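Local coordinates for protein fructosyl amine:oxygen oxidoreductase (PDB 4WCT) that probably oxidises fructosyl amines (Amadori products) with bound FAD and molecular oxygen, thereby deglycating them, at residues S120-A125 against L278-K283; N141-E146 against L171-A176; T258-Q263 against H326-E331. All blocks are in the same frame, centred on the assembly; numbering follows the deposited sequence.

All three contacts reach one mixed, branched beta sheet of this FAD-dependent oxidoreductase. Interactions 1 and 2 are close neighbours, centres 15 Å apart and nearest atoms about 6 Å apart, because strands 117-121 and 168-172 lie side by side; along the chain, interaction 2 is nested inside the loop that interaction 1 closes. Interaction 3 lies farther off, its centre 21 Å from that of interaction 1 and 29 Å from that of interaction 2. It comes nearest the cofactor: the side chain of L259 is about 4 Å from FAD, against about 8 Å for F279 in interaction 1 and about 13 Å for H172 in interaction 2.

Interaction 1: S120-A125 against L278-K283; sequences SGHTPA and LFNIAK
S120 and N280 form a parallel bridge near the ends of their strands, and the tightly packed part of the contact is built round it. The carbonyl O of F279 takes a hydrogen bond from S120 OG at 2.8 Å, the hydroxyl lying above the carbonyl plane, while the backbone N of S120 adds only a weak bond to the same oxygen. With chi1 at 61°, OG is swung between the backbone N and the carbonyl carbon of its own residue, and from there it reaches across to the neighbouring strand. A serine suits this buried place, being small and able to supply a second donor to one carbonyl. In return, S120 O accepts from I281 N at 2.9 Å and is approached by the CA of N280.

N280 uses both ends of its amide. OD1 receives the backbone N of A282 at 2.8 Å, in the carbonyl plane, closing an Asx turn just where the strand ends; ND2 gives its hydrogen to H122 ND1 at 3.1 Å. That bond is nearly straight (169°), although ND2 is tilted 25° out of the imidazole plane. Held this way, the amide is fixed in rotation, with ND1 as acceptor.

Toward solvent the contact becomes looser and rests on partly exposed side chains. K283 crosses H122 at about a right angle, setting CE over the ring centre in a CH-pi contact, 3.6 Å from the centroid. The lysine suits this place because its CE methylene lies over one face of the imidazole while NZ goes on to a salt bridge with D338.

D338 belongs to helix 330-343, which also packs against L278. Helix 124-135, begun by the N-cap T123, meets I281 and A282, and W167 packs against S120 and N280.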
ATOM      1  N   SER A 120     -15.486 -10.874   3.969  1.00  7.90           N
ATOM      2  CA  SER A 120     -16.487 -11.831   3.506  1.00  7.47           C
ATOM      3  C   SER A 120     -15.952 -12.690   2.346  1.00  8.24           C
ATOM      4  O   SER A 120     -14.950 -12.344   1.692  1.00  8.93           O
ATOM      5  CB  SER A 120     -17.747 -11.096   3.066  1.00  8.54           C
ATOM      6  OG  SER A 120     -17.450 -10.198   1.987  1.00 10.06           O
ATOM      7  N   GLY A 121     -16.671 -13.766   2.065  1.00  8.25           N
ATOM      8  CA  GLY A 121     -16.440 -14.583   0.874  1.00  8.78           C
ATOM      9  C   GLY A 121     -17.726 -15.244   0.463  1.00 11.10           C
ATOM     10  O   GLY A 121     -18.713 -15.176   1.209  1.00 10.75           O
ATOM     11  N   HIS A 122     -17.758 -15.866  -0.716  1.00 10.87           N
ATOM     12  CA  HIS A 122     -19.021 -16.362  -1.276  1.00 11.98           C
ATOM     13  C   HIS A 122     -19.011 -17.869  -1.609  1.00 11.33           C
ATOM     14  O   HIS A 122     -19.918 -18.348  -2.263  1.00 13.57           O
ATOM     15  CB  HIS A 122     -19.467 -15.524  -2.486  1.00 11.36           C
ATOM     16  CG  HIS A 122     -18.493 -15.555  -3.615  1.00 11.33           C
ATOM     17  ND1 HIS A 122     -17.292 -14.894  -3.551  1.00 10.71           N
ATOM     18  CD2 HIS A 122     -18.435 -16.332  -4.729  1.00 11.00           C
ATOM     19  CE1 HIS A 122     -16.524 -15.272  -4.554  1.00 11.94           C
ATOM     20  NE2 HIS A 122     -17.224 -16.083  -5.327  1.00 13.33           N
ATOM     21  N   THR A 123     -17.975 -18.564  -1.193  1.00 12.74           N
ATOM     22  CA  THR A 123     -17.930 -20.022  -1.220  1.00 14.29           C
ATOM     23  C   THR A 123     -17.581 -20.522   0.165  1.00 15.22           C
ATOM     24  O   THR A 123     -16.908 -19.854   0.940  1.00 14.95           O
ATOM     25  CB  THR A 123     -16.885 -20.567  -2.218  1.00 14.56           C
ATOM     26  OG1 THR A 123     -15.555 -20.356  -1.718  1.00 14.65           O
ATOM     27  CG2 THR A 123     -17.051 -19.965  -3.587  1.00 16.40           C
ATOM     28  N   PRO A 124     -17.933 -21.775   0.459  1.00 19.81           N
ATOM     29  CA  PRO A 124     -17.560 -22.308   1.761  1.00 18.32           C
ATOM     30  C   PRO A 124     -16.061 -22.299   2.011  1.00 19.72           C
ATOM     31  O   PRO A 124     -15.638 -22.002   3.129  1.00 15.98           O
ATOM     32  CB  PRO A 124     -18.121 -23.749   1.721  1.00 22.85           C
ATOM     33  CG  PRO A 124     -19.270 -23.669   0.767  1.00 24.36           C
ATOM     34  CD  PRO A 124     -18.923 -22.611  -0.245  1.00 23.43           C
ATOM     35  N   ALA A 125     -15.256 -22.589   0.989  1.00 17.41           N
ATOM     36  CA  ALA A 125     -13.821 -22.580   1.164  1.00 16.41           C
ATOM     37  C   ALA A 125     -13.297 -21.190   1.516  1.00 16.88           C
ATOM     38  O   ALA A 125     -12.387 -21.067   2.326  1.00 16.04           O
ATOM     39  CB  ALA A 125     -13.124 -23.102  -0.080  1.00 20.51           C
ATOM     40  N   LEU A 278     -16.511  -2.596   2.798  1.00  8.96           N
ATOM     41  CA  LEU A 278     -17.018  -3.920   2.476  1.00  8.31           C
ATOM     42  C   LEU A 278     -16.026  -4.627   1.559  1.00  8.59           C
ATOM     43  O   LEU A 278     -15.822  -4.175   0.427  1.00  8.49           O
ATOM     44  CB  LEU A 278     -18.360  -3.805   1.776  1.00  7.82           C
ATOM     45  CG  LEU A 278     -18.954  -5.092   1.213  1.00  8.76           C
ATOM     46  CD1 LEU A 278     -19.353  -6.073   2.319  1.00 10.41           C
ATOM     47  CD2 LEU A 278     -20.168  -4.764   0.369  1.00 11.23           C
ATOM     48  N   PHE A 279     -15.507  -5.769   2.009  1.00  7.47           N
ATOM     49  CA  PHE A 279     -14.470  -6.527   1.303  1.00  8.38           C
ATOM     50  C   PHE A 279     -14.882  -7.994   1.177  1.00  9.14           C
ATOM     51  O   PHE A 279     -15.137  -8.644   2.174  1.00  9.96           O
ATOM     52  CB  PHE A 279     -13.167  -6.406   2.098  1.00  9.74           C
ATOM     53  CG  PHE A 279     -12.001  -7.175   1.519  1.00 10.96           C
ATOM     54  CD1 PHE A 279     -11.803  -7.275   0.151  1.00 11.17           C
ATOM     55  CD2 PHE A 279     -11.062  -7.707   2.368  1.00 13.93           C
ATOM     56  CE1 PHE A 279     -10.634  -7.849  -0.366  1.00 14.97           C
ATOM     57  CE2 PHE A 279      -9.899  -8.301   1.871  1.00 14.97           C
ATOM     58  CZ  PHE A 279      -9.675  -8.338   0.507  1.00 14.77           C
ATOM     59  N   ASN A 280     -14.954  -8.489  -0.050  1.00  7.40           N
ATOM     60  CA  ASN A 280     -15.018  -9.909  -0.340  1.00  8.02           C
ATOM     61  C   ASN A 280     -13.671 -10.336  -0.918  1.00  8.69           C
ATOM     62  O   ASN A 280     -13.206  -9.781  -1.936  1.00  8.06           O
ATOM     63  CB  ASN A 280     -16.163 -10.200  -1.323  1.00  8.22           C
ATOM     64  CG  ASN A 280     -16.201 -11.643  -1.771  1.00  8.67           C
ATOM     65  OD1 ASN A 280     -15.166 -12.262  -1.988  1.00  8.56           O
ATOM     66  ND2 ASN A 280     -17.382 -12.139  -2.058  1.00 11.70           N
ATOM     67  N   ILE A 281     -13.006 -11.242  -0.215  1.00  8.34           N
ATOM     68  CA  ILE A 281     -11.602 -11.565  -0.498  1.00  9.13           C
ATOM     69  C   ILE A 281     -11.374 -12.177  -1.875  1.00 10.60           C
ATOM     70  O   ILE A 281     -10.232 -12.294  -2.307  1.00 11.49           O
ATOM     71  CB  ILE A 281     -11.001 -12.493   0.575  1.00 10.68           C
ATOM     72  CG1 ILE A 281     -11.677 -13.866   0.536  1.00 10.24           C
ATOM     73  CG2 ILE A 281     -11.077 -11.831   1.941  1.00 10.71           C
ATOM     74  CD1 ILE A 281     -10.933 -14.892   1.381  1.00 14.13           C
ATOM     75  N   ALA A 282     -12.427 -12.552  -2.585  1.00  9.53           N
ATOM     76  CA  ALA A 282     -12.264 -13.059  -3.942  1.00  9.24           C
ATOM     77  C   ALA A 282     -13.067 -12.277  -4.953  1.00  8.97           C
ATOM     78  O   ALA A 282     -13.260 -12.754  -6.069  1.00  9.84           O
ATOM     79  CB  ALA A 282     -12.606 -14.543  -4.020  1.00  9.40           C
ATOM     80  N   LYS A 283     -13.545 -11.078  -4.583  1.00  8.01           N
ATOM     81  CA  LYS A 283     -14.289 -10.238  -5.526  1.00  8.06           C
ATOM     82  C   LYS A 283     -13.825  -8.791  -5.512  1.00  7.92           C
ATOM     83  O   LYS A 283     -13.498  -8.226  -6.553  1.00  8.87           O
ATOM     84  CB  LYS A 283     -15.792 -10.297  -5.325  1.00  9.15           C
ATOM     85  CG  LYS A 283     -16.382 -11.633  -5.762  1.00 10.75           C
ATOM     86  CD  LYS A 283     -17.892 -11.510  -5.951  1.00 14.20           C
ATOM     87  CE  LYS A 283     -18.505 -12.836  -6.361  1.00 19.49           C
ATOM     88  NZ  LYS A 283     -18.336 -13.033  -7.804  1.00 25.43           N
TER

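Interaction 2: N141-E146 against L171-A176; sequences NFVKLE and LHKSGA
F142 and H172 meet obliquely, their ring planes at 65° and their centroids 5.8 Å apart. Between these two residues the nearest approach is F142 CE1 to H172 CB, 3.9 Å. A chi1 of -64° keeps the phenyl beside its own backbone N, and this turns CD1 toward the carbonyl of L171. A phenylalanine fits here because its broad apolar ring can lie against both that backbone and the histidine methylene.

Next to this pair, V143 and L171 form an antiparallel hydrogen-bonded pair: V143 N gives to L171 O at 3.0 Å, and L171 N to V143 O at 2.9 Å. Their side chains share one sheet face, with the CB atoms 4.2 Å apart. The lysine K173, bent in its outer bonds, crosses V143 at a slant, with CE and NZ each 3.7 Å from V143 CG2. Beyond the bridge a water continues the pairing, donating to N141 O and accepting from K173 N at 2.8 Å.

On the same face as V143, L145 CD1 approaches L171 CB, and both leucines rest on I118 of strand 117-121. That strand pairs with the other edge of strand 168-172, which therefore lies between it and strand 143-145. Helix 124-135 meets F142 through V135, helix 148-152 packs on L145, and H172 ND1 is hydrogen-bonded to E75 of strand 72-75.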
ATOM      1  N   ASN A 141     -14.311  -8.720  18.679  1.00 20.99           N
ATOM      2  CA  ASN A 141     -15.658  -9.296  18.732  1.00 24.60           C
ATOM      3  C   ASN A 141     -16.409  -8.948  17.463  1.00 21.24           C
ATOM      4  O   ASN A 141     -16.753  -7.802  17.247  1.00 24.94           O
ATOM      5  CB  ASN A 141     -16.438  -8.839  19.974  1.00 30.68           C
ATOM      6  CG  ASN A 141     -15.765  -9.261  21.278  1.00 36.92           C
ATOM      7  OD1 ASN A 141     -15.732 -10.447  21.634  1.00 41.62           O
ATOM      8  ND2 ASN A 141     -15.159  -8.295  21.960  1.00 48.21           N
ATOM      9  N   PHE A 142     -16.485  -9.906  16.552  1.00 19.33           N
ATOM     10  CA  PHE A 142     -17.113  -9.690  15.248  1.00 18.89           C
ATOM     11  C   PHE A 142     -18.610  -9.901  15.315  1.00 20.31           C
ATOM     12  O   PHE A 142     -19.114 -10.635  16.169  1.00 23.47           O
ATOM     13  CB  PHE A 142     -16.563 -10.671  14.227  1.00 17.49           C
ATOM     14  CG  PHE A 142     -15.109 -10.510  13.929  1.00 16.54           C
ATOM     15  CD1 PHE A 142     -14.676  -9.676  12.905  1.00 17.22           C
ATOM     16  CD2 PHE A 142     -14.154 -11.180  14.679  1.00 22.60           C
ATOM     17  CE1 PHE A 142     -13.348  -9.574  12.581  1.00 23.71           C
ATOM     18  CE2 PHE A 142     -12.822 -11.072  14.354  1.00 18.62           C
ATOM     19  CZ  PHE A 142     -12.409 -10.259  13.332  1.00 22.38           C
ATOM     20  N   VAL A 143     -19.332  -9.256  14.419  1.00 16.09           N
ATOM     21  CA  VAL A 143     -20.739  -9.557  14.197  1.00 14.79           C
ATOM     22  C   VAL A 143     -20.786 -10.422  12.946  1.00 15.80           C
ATOM     23  O   VAL A 143     -20.221 -10.064  11.906  1.00 14.04           O
ATOM     24  CB  VAL A 143     -21.524  -8.271  13.942  1.00 17.64           C
ATOM     25  CG1 VAL A 143     -22.964  -8.593  13.618  1.00 19.65           C
ATOM     26  CG2 VAL A 143     -21.436  -7.339  15.152  1.00 22.53           C
ATOM     27  N   LYS A 144     -21.403 -11.579  13.057  1.00 12.27           N
ATOM     28  CA  LYS A 144     -21.493 -12.492  11.913  1.00 15.75           C
ATOM     29  C   LYS A 144     -22.611 -12.050  10.989  1.00 13.28           C
ATOM     30  O   LYS A 144     -23.728 -11.770  11.426  1.00 14.17           O
ATOM     31  CB  LYS A 144     -21.733 -13.914  12.390  1.00 17.31           C
ATOM     32  CG  LYS A 144     -21.880 -14.935  11.262  1.00 19.72           C
ATOM     33  CD  LYS A 144     -20.546 -15.238  10.595  1.00 22.15           C
ATOM     34  CE  LYS A 144     -20.713 -16.071   9.335  1.00 24.14           C
ATOM     35  NZ  LYS A 144     -20.975 -17.512   9.683  1.00 24.20           N
ATOM     36  N   LEU A 145     -22.335 -12.098   9.693  1.00 11.25           N
ATOM     37  CA  LEU A 145     -23.300 -11.754   8.668  1.00  9.57           C
ATOM     38  C   LEU A 145     -23.597 -12.990   7.839  1.00 11.46           C
ATOM     39  O   LEU A 145     -22.693 -13.555   7.207  1.00 11.34           O
ATOM     40  CB  LEU A 145     -22.770 -10.626   7.767  1.00 10.07           C
ATOM     41  CG  LEU A 145     -22.183  -9.404   8.463  1.00 10.24           C
ATOM     42  CD1 LEU A 145     -21.519  -8.513   7.418  1.00 10.35           C
ATOM     43  CD2 LEU A 145     -23.275  -8.654   9.207  1.00 14.07           C
ATOM     44  N   GLU A 146     -24.840 -13.477   7.941  1.00 11.52           N
ATOM     45  CA  GLU A 146     -25.227 -14.781   7.392  1.00 14.78           C
ATOM     46  C   GLU A 146     -26.092 -14.632   6.159  1.00 16.17           C
ATOM     47  O   GLU A 146     -26.092 -15.490   5.281  1.00 16.52           O
ATOM     48  CB  GLU A 146     -26.025 -15.576   8.416  1.00 21.55           C
ATOM     49  CG  GLU A 146     -25.282 -15.874   9.687  1.00 27.89           C
ATOM     50  CD  GLU A 146     -24.500 -17.177   9.618  1.00 27.60           C
ATOM     51  OE1 GLU A 146     -24.466 -17.832   8.554  1.00 27.85           O
ATOM     52  OE2 GLU A 146     -23.928 -17.549  10.654  1.00 33.91           O
ATOM     53  N   LEU A 171     -18.289  -8.487  10.487  1.00 11.63           N
ATOM     54  CA  LEU A 171     -18.118  -7.061  10.665  1.00 10.55           C
ATOM     55  C   LEU A 171     -17.307  -6.780  11.930  1.00 11.78           C
ATOM     56  O   LEU A 171     -17.588  -7.340  13.002  1.00 11.70           O
ATOM     57  CB  LEU A 171     -19.497  -6.406  10.786  1.00 11.27           C
ATOM     58  CG  LEU A 171     -19.519  -4.951  11.278  1.00 11.95           C
ATOM     59  CD1 LEU A 171     -18.859  -4.032  10.284  1.00 12.19           C
ATOM     60  CD2 LEU A 171     -20.940  -4.489  11.530  1.00 15.17           C
ATOM     61  N   HIS A 172     -16.260  -6.000  11.744  1.00 13.46           N
ATOM     62  CA  HIS A 172     -15.313  -5.534  12.777  1.00 18.38           C
ATOM     63  C   HIS A 172     -15.634  -4.027  12.911  1.00 18.69           C
ATOM     64  O   HIS A 172     -15.370  -3.268  11.994  1.00 16.53           O
ATOM     65  CB  HIS A 172     -13.866  -5.746  12.224  1.00 18.82           C
ATOM     66  CG  HIS A 172     -12.784  -5.187  13.091  1.00 20.72           C
ATOM     67  ND1 HIS A 172     -11.450  -5.385  12.824  1.00 27.13           N
ATOM     68  CD2 HIS A 172     -12.837  -4.630  14.325  1.00 27.75           C
ATOM     69  CE1 HIS A 172     -10.722  -4.896  13.811  1.00 28.97           C
ATOM     70  NE2 HIS A 172     -11.540  -4.420  14.732  1.00 32.56           N
ATOM     71  N   LYS A 173     -16.300  -3.617  13.982  1.00 19.00           N
ATOM     72  CA  LYS A 173     -16.777  -2.245  14.093  1.00 20.00           C
ATOM     73  C   LYS A 173     -15.731  -1.197  14.508  1.00 24.95           C
ATOM     74  O   LYS A 173     -15.809  -0.053  14.084  1.00 42.21           O
ATOM     75  CB  LYS A 173     -17.929  -2.204  15.080  1.00 28.98           C
ATOM     76  CG  LYS A 173     -19.294  -2.220  14.434  1.00 38.06           C
ATOM     77  CD  LYS A 173     -20.398  -2.291  15.484  1.00 42.90           C
ATOM     78  CE  LYS A 173     -20.843  -3.725  15.752  1.00 55.97           C
ATOM     79  NZ  LYS A 173     -22.332  -3.837  15.817  1.00 62.40           N
ATOM     80  N   SER A 174     -14.949  -1.516  15.529  1.00 22.79           N
ATOM     81  CA  SER A 174     -14.009  -0.570  16.127  1.00 23.73           C
ATOM     82  C   SER A 174     -12.585  -0.975  15.749  1.00 21.00           C
ATOM     83  O   SER A 174     -12.285  -2.163  15.636  1.00 24.71           O
ATOM     84  CB  SER A 174     -14.158  -0.621  17.656  1.00 27.37           C
ATOM     85  OG  SER A 174     -15.433  -0.133  18.021  1.00 40.42           O
ATOM     86  N   GLY A 175     -11.693   0.000  15.583  1.00 13.21           N
ATOM     87  CA  GLY A 175     -10.324  -0.330  15.287  1.00 14.00           C
ATOM     88  C   GLY A 175     -10.069  -0.536  13.804  1.00 12.51           C
ATOM     89  O   GLY A 175      -9.061  -1.066  13.425  1.00 11.34           O
ATOM     90  N   ALA A 176     -11.016  -0.130  12.966  1.00 12.27           N
ATOM     91  CA  ALA A 176     -10.926  -0.348  11.538  1.00 10.30           C
ATOM     92  C   ALA A 176     -11.812   0.648  10.814  1.00 12.15           C
ATOM     93  O   ALA A 176     -12.760   1.218  11.385  1.00  9.96           O
ATOM     94  CB  ALA A 176     -11.320  -1.795  11.190  1.00 10.75           C
TER
HETATM   95  O   HOH W   1     -17.130  -5.570  15.863  1.00 38.20           O

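Interaction 3: T258-Q263 against H326-E331; sequences TLCHIQ and HQIPLE
With chi1 at 62°, I328 places CG1 between its backbone N and carbonyl carbon, and a fully extended chi2 carries CD1 on to C260; CG2 is left to face T258 and L259. The threonine across from it has a chi1 of 40°, which sends its methyl, CG2, toward the isoleucine. The two methyls, CG2 of T258 and CG2 of I328, meet at 3.8 Å, and T258 CG2 also touches P329 CD at 3.9 Å. Farther along the strand, C260 CB and I328 CD1 are 4.0 Å apart, while the carbonyl O of L259 lies 3.6 Å from I328 CG2.

The contact is buried and apolar, with no hydrogen bond between 258-263 and 326-331. Branched isoleucine suits it by filling two directions at once; threonine offers a methyl here and a hydroxyl elsewhere, hydrogen-bonded to D300 and H302.

P329, at the N-cap position, leads into helix 330-343, whose A332 and A336 touch T258 and C260. The arrangement is a helix laid on a beta sheet, with the helix entrance seated on strand 253-263. The CB of L259 points away from segment 326-331, and its side chain lies near the FAD of this member of the FAD-dependent oxidoreductase family.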
ATOM      1  N   THR A 258      -5.798  -2.894  -9.343  1.00  9.15           N
ATOM      2  CA  THR A 258      -6.626  -2.131 -10.253  1.00  7.56           C
ATOM      3  C   THR A 258      -7.767  -1.460  -9.480  1.00  7.73           C
ATOM      4  O   THR A 258      -8.323  -2.038  -8.531  1.00  9.31           O
ATOM      5  CB  THR A 258      -7.224  -3.069 -11.334  1.00  9.30           C
ATOM      6  OG1 THR A 258      -7.604  -4.311 -10.715  1.00  8.71           O
ATOM      7  CG2 THR A 258      -6.182  -3.340 -12.400  1.00  8.84           C
ATOM      8  N   LEU A 259      -8.068  -0.219  -9.834  1.00  8.12           N
ATOM      9  CA  LEU A 259      -9.103   0.546  -9.159  1.00  8.37           C
ATOM     10  C   LEU A 259      -9.871   1.361 -10.170  1.00  9.55           C
ATOM     11  O   LEU A 259      -9.334   1.773 -11.183  1.00  8.21           O
ATOM     12  CB  LEU A 259      -8.515   1.437  -8.069  1.00  9.12           C
ATOM     13  CG  LEU A 259      -7.668   2.636  -8.498  1.00 10.52           C
ATOM     14  CD1 LEU A 259      -8.493   3.887  -8.774  1.00 10.53           C
ATOM     15  CD2 LEU A 259      -6.622   2.959  -7.434  1.00 12.08           C
ATOM     16  N   CYS A 260     -11.142   1.588  -9.895  1.00  8.28           N
ATOM     17  CA  CYS A 260     -11.939   2.444 -10.757  1.00  8.33           C
ATOM     18  C   CYS A 260     -12.917   3.216  -9.898  1.00  9.57           C
ATOM     19  O   CYS A 260     -13.181   2.846  -8.756  1.00  9.03           O
ATOM     20  CB  CYS A 260     -12.650   1.652 -11.864  1.00  9.66           C
ATOM     21  SG  CYS A 260     -13.819   0.377 -11.349  1.00 10.87           S
ATOM     22  N   HIS A 261     -13.431   4.304 -10.453  1.00  8.95           N
ATOM     23  CA  HIS A 261     -14.314   5.217  -9.760  1.00  8.89           C
ATOM     24  C   HIS A 261     -15.604   5.344 -10.539  1.00  9.19           C
ATOM     25  O   HIS A 261     -15.571   5.393 -11.763  1.00 10.22           O
ATOM     26  CB  HIS A 261     -13.733   6.624  -9.671  1.00  8.38           C
ATOM     27  CG  HIS A 261     -12.536   6.784  -8.782  1.00 10.14           C
ATOM     28  ND1 HIS A 261     -12.026   8.029  -8.479  1.00 11.81           N
ATOM     29  CD2 HIS A 261     -11.696   5.889  -8.207  1.00  9.93           C
ATOM     30  CE1 HIS A 261     -10.914   7.892  -7.784  1.00  9.93           C
ATOM     31  NE2 HIS A 261     -10.741   6.607  -7.539  1.00 10.48           N
ATOM     32  N   ILE A 262     -16.708   5.511  -9.821  1.00  8.77           N
ATOM     33  CA  ILE A 262     -18.021   5.897 -10.354  0.50  8.82           C
ATOM     34  C   ILE A 262     -18.388   7.246  -9.736  1.00 10.18           C
ATOM     35  O   ILE A 262     -18.238   7.428  -8.509  1.00 11.39           O
ATOM     36  CB  ILE A 262     -19.118   4.866  -9.952  0.50  8.36           C
ATOM     37  CG1 ILE A 262     -18.852   3.524 -10.616  0.50  9.29           C
ATOM     38  CG2 ILE A 262     -20.498   5.384 -10.335  0.50  8.23           C
ATOM     39  CD1 ILE A 262     -19.801   2.424 -10.209  0.50  9.64           C
ATOM     40  N   GLN A 263     -18.905   8.158 -10.541  1.00 10.86           N
ATOM     41  CA  GLN A 263     -19.312   9.457 -10.062  1.00 10.70           C
ATOM     42  C   GLN A 263     -20.743   9.418  -9.544  1.00 10.76           C
ATOM     43  O   GLN A 263     -21.651   9.062 -10.292  1.00 13.16           O
ATOM     44  CB  GLN A 263     -19.238  10.440 -11.250  1.00 16.21           C
ATOM     45  CG  GLN A 263     -19.847  11.790 -10.939  1.00 22.65           C
ATOM     46  CD  GLN A 263     -18.994  12.550  -9.977  1.00 21.05           C
ATOM     47  OE1 GLN A 263     -17.933  13.080 -10.353  1.00 32.13           O
ATOM     48  NE2 GLN A 263     -19.504  12.741  -8.760  1.00 23.56           N
ATOM     49  N   HIS A 326      -3.472   5.402 -16.427  1.00  9.42           N
ATOM     50  CA  HIS A 326      -4.782   5.805 -15.950  1.00  9.92           C
ATOM     51  C   HIS A 326      -5.924   5.147 -16.724  1.00 11.20           C
ATOM     52  O   HIS A 326      -6.804   5.818 -17.263  1.00 10.39           O
ATOM     53  CB  HIS A 326      -4.911   7.310 -15.971  1.00 11.00           C
ATOM     54  CG  HIS A 326      -4.172   7.969 -14.854  1.00 14.55           C
ATOM     55  ND1 HIS A 326      -4.403   9.283 -14.499  1.00 14.60           N
ATOM     56  CD2 HIS A 326      -3.432   7.435 -13.853  1.00 14.24           C
ATOM     57  CE1 HIS A 326      -3.729   9.553 -13.390  1.00 16.25           C
ATOM     58  NE2 HIS A 326      -3.069   8.467 -13.027  1.00 14.58           N
ATOM     59  N   GLN A 327      -5.772   3.847 -16.912  1.00  9.51           N
ATOM     60  CA  GLN A 327      -6.860   2.950 -17.339  1.00  9.39           C
ATOM     61  C   GLN A 327      -6.637   1.634 -16.608  1.00  8.90           C
ATOM     62  O   GLN A 327      -5.589   1.437 -16.005  1.00  8.77           O
ATOM     63  CB  GLN A 327      -6.795   2.682 -18.865  1.00  9.52           C
ATOM     64  CG  GLN A 327      -6.878   3.892 -19.803  1.00 10.75           C
ATOM     65  CD  GLN A 327      -8.149   4.709 -19.722  1.00 10.78           C
ATOM     66  OE1 GLN A 327      -9.165   4.294 -19.163  1.00 10.30           O
ATOM     67  NE2 GLN A 327      -8.100   5.905 -20.336  1.00 13.12           N
ATOM     68  N   ILE A 328      -7.589   0.704 -16.709  1.00  8.69           N
ATOM     69  CA  ILE A 328      -7.401  -0.649 -16.207  1.00  8.27           C
ATOM     70  C   ILE A 328      -7.799  -1.649 -17.280  1.00  8.61           C
ATOM     71  O   ILE A 328      -8.502  -1.272 -18.247  1.00  9.25           O
ATOM     72  CB  ILE A 328      -8.201  -0.949 -14.901  1.00  8.70           C
ATOM     73  CG1 ILE A 328      -9.710  -0.817 -15.130  1.00  9.27           C
ATOM     74  CG2 ILE A 328      -7.665  -0.064 -13.761  1.00  8.92           C
ATOM     75  CD1 ILE A 328     -10.539  -1.092 -13.889  1.00 10.26           C
ATOM     76  N   PRO A 329      -7.292  -2.881 -17.170  1.00  8.29           N
ATOM     77  CA  PRO A 329      -7.752  -3.835 -18.166  1.00  8.94           C
ATOM     78  C   PRO A 329      -9.267  -3.996 -18.148  1.00  8.65           C
ATOM     79  O   PRO A 329      -9.905  -3.963 -17.094  1.00  8.94           O
ATOM     80  CB  PRO A 329      -7.025  -5.131 -17.784  1.00  9.28           C
ATOM     81  CG  PRO A 329      -5.780  -4.657 -17.101  1.00 10.48           C
ATOM     82  CD  PRO A 329      -6.251  -3.468 -16.300  1.00  8.79           C
ATOM     83  N   LEU A 330      -9.834  -4.234 -19.319  1.00  9.17           N
ATOM     84  CA  LEU A 330     -11.278  -4.452 -19.426  1.00  8.92           C
ATOM     85  C   LEU A 330     -11.723  -5.589 -18.512  1.00  7.90           C
ATOM     86  O   LEU A 330     -12.871  -5.590 -18.030  1.00  9.50           O
ATOM     87  CB  LEU A 330     -11.655  -4.728 -20.871  1.00  8.96           C
ATOM     88  CG  LEU A 330     -11.521  -3.520 -21.815  1.00  9.61           C
ATOM     89  CD1 LEU A 330     -11.724  -3.957 -23.252  1.00 11.40           C
ATOM     90  CD2 LEU A 330     -12.492  -2.414 -21.452  1.00 10.30           C
ATOM     91  N   GLU A 331     -10.899  -6.633 -18.395  1.00  7.74           N
ATOM     92  CA  GLU A 331     -11.266  -7.759 -17.521  1.00  9.36           C
ATOM     93  C   GLU A 331     -11.347  -7.329 -16.034  1.00 10.83           C
ATOM     94  O   GLU A 331     -12.122  -7.907 -15.269  1.00  7.95           O
ATOM     95  CB  GLU A 331     -10.321  -8.969 -17.716  1.00 11.57           C
ATOM     96  CG  GLU A 331      -8.943  -8.705 -17.139  1.00 13.02           C
ATOM     97  CD  GLU A 331      -7.765  -9.145 -17.967  1.00 29.71           C
ATOM     98  OE1 GLU A 331      -7.789 -10.240 -18.602  1.00 28.87           O
ATOM     99  OE2 GLU A 331      -6.697  -8.561 -17.727  1.00 27.20           O
TER